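Local coordinates for major pilin backbone protein T-antigen, T13 (Streptococcus pyogenes, PDB 6BBT), which forms the backbone of the group A streptococcal pilus as its major pilin subunit and serves as the serotyping T antigen, at residues A[244-249]-A[258-263]. Residues are numbered along the deposited sequence; the frame is centred on the assembly and turned at random.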
# COMPACT_ATOMS: atom_id res chain seq x y z
N THR A 244 -28.38 -18.85 16.02
CA THR A 244 -27.55 -18.33 14.94
C THR A 244 -26.10 -18.76 15.12
O THR A 244 -25.55 -18.67 16.23
CB THR A 244 -27.63 -16.80 14.92
OG1 THR A 244 -29.02 -16.41 14.86
CG2 THR A 244 -26.87 -16.21 13.74
N THR A 245 -25.50 -19.24 14.04
CA THR A 245 -24.09 -19.61 14.00
C THR A 245 -23.54 -19.11 12.67
O THR A 245 -24.32 -18.77 11.77
CB THR A 245 -23.88 -21.13 14.11
OG1 THR A 245 -24.59 -21.79 13.06
CG2 THR A 245 -24.39 -21.67 15.44
N ALA A 246 -22.22 -19.04 12.54
CA ALA A 246 -21.62 -18.53 11.32
C ALA A 246 -20.31 -19.23 11.04
O ALA A 246 -19.64 -19.69 11.98
CB ALA A 246 -21.43 -17.02 11.40
N THR A 247 -19.97 -19.34 9.75
CA THR A 247 -18.71 -19.89 9.31
C THR A 247 -18.00 -18.85 8.44
O THR A 247 -18.65 -18.06 7.75
CB THR A 247 -18.90 -21.21 8.51
OG1 THR A 247 -19.73 -20.97 7.38
CG2 THR A 247 -19.55 -22.30 9.35
N LEU A 248 -16.67 -18.86 8.49
CA LEU A 248 -15.85 -18.01 7.66
C LEU A 248 -15.04 -18.92 6.76
O LEU A 248 -14.31 -19.79 7.24
CB LEU A 248 -14.93 -17.13 8.52
CG LEU A 248 -13.82 -16.36 7.80
CD1 LEU A 248 -14.40 -15.35 6.83
CD2 LEU A 248 -12.94 -15.64 8.82
N LYS A 249 -15.17 -18.71 5.45
CA LYS A 249 -14.43 -19.42 4.42
C LYS A 249 -13.41 -18.42 3.85
O LYS A 249 -13.80 -17.38 3.36
CB LYS A 249 -15.42 -19.89 3.35
CG LYS A 249 -14.83 -20.63 2.16
CD LYS A 249 -14.42 -22.05 2.51
CE LYS A 249 -13.55 -22.66 1.41
NZ LYS A 249 -14.25 -22.75 0.10
N TYR A 258 -16.94 -18.68 12.67
CA TYR A 258 -16.83 -17.27 12.99
C TYR A 258 -17.85 -17.01 14.09
O TYR A 258 -19.04 -17.27 13.92
CB TYR A 258 -17.08 -16.37 11.76
CG TYR A 258 -17.14 -14.92 12.15
CD1 TYR A 258 -15.99 -14.26 12.61
CD2 TYR A 258 -18.34 -14.22 12.15
CE1 TYR A 258 -16.05 -12.94 13.05
CE2 TYR A 258 -18.40 -12.89 12.56
CZ TYR A 258 -17.26 -12.25 13.01
OH TYR A 258 -17.34 -10.95 13.46
N VAL A 259 -17.37 -16.51 15.23
CA VAL A 259 -18.22 -16.11 16.33
C VAL A 259 -18.63 -14.65 16.13
O VAL A 259 -17.79 -13.75 16.15
CB VAL A 259 -17.48 -16.21 17.68
CG1 VAL A 259 -18.33 -15.67 18.83
CG2 VAL A 259 -17.07 -17.65 17.93
N LEU A 260 -19.94 -14.43 15.97
CA LEU A 260 -20.48 -13.12 15.69
C LEU A 260 -20.14 -12.19 16.83
O LEU A 260 -20.27 -12.59 17.98
CB LEU A 260 -22.00 -13.19 15.50
CG LEU A 260 -22.54 -13.93 14.27
CD1 LEU A 260 -24.06 -13.97 14.32
CD2 LEU A 260 -22.11 -13.26 12.99
N GLY A 261 -19.68 -10.99 16.52
CA GLY A 261 -19.16 -10.03 17.52
C GLY A 261 -17.64 -10.00 17.69
O GLY A 261 -17.11 -9.08 18.32
N ASN A 262 -16.94 -10.99 17.13
CA ASN A 262 -15.48 -11.05 17.19
C ASN A 262 -14.82 -10.27 16.06
O ASN A 262 -15.33 -10.24 14.96
CB ASN A 262 -14.97 -12.51 17.11
CG ASN A 262 -15.07 -13.25 18.44
OD1 ASN A 262 -14.12 -13.92 18.83
ND2 ASN A 262 -16.20 -13.17 19.11
N LEU A 263 -13.67 -9.66 16.35
CA LEU A 263 -12.87 -9.00 15.32
C LEU A 263 -12.23 -10.01 14.42
O LEU A 263 -11.68 -10.99 14.90
CB LEU A 263 -11.74 -8.15 15.92
CG LEU A 263 -12.06 -6.71 16.32
CD1 LEU A 263 -10.75 -6.06 16.76
CD2 LEU A 263 -12.72 -5.92 15.20
O HOH W 1 -20.85 -18.88 15.10
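A246 and Y258 hold the two backbones together through one direct hydrogen bond, Y258 N to A246 O at 3.0 Å, fairly straight at 161° though the donor sits well above the carbonyl plane. Next to it a water stands in for the return bond: it accepts from A246 N and donates to Y258 O, the latter at 2.7 Å. With CG anti to the backbone N (chi1 173°), Y258 sends its ring along the departing loop; A246 CB lies at the ring edge, 4.2 Å from Y258 CD2, while Y258 CB packs on L248 CB. Y258 OH donates to N262 O at 2.6 Å, in the carbonyl plane, and also bonds L234 N, so the hydroxyl of buried Y258 ties the turn to strand 231-236. L260 comes back towards the strand, its CD2 on A246 CB and its CD1 against T244 CG2 at 3.6 Å, the T244 and L260 side chains crossing at about a right angle. T244 OG1 turns instead to N277 and E236. This is an antiparallel beta hairpin (242-250 with 253-257) whose strands part at a water-bridged pair; a type II turn, V259 to N262, then leads to strand 264-265 in another sheet of this transthyretin-clan domain.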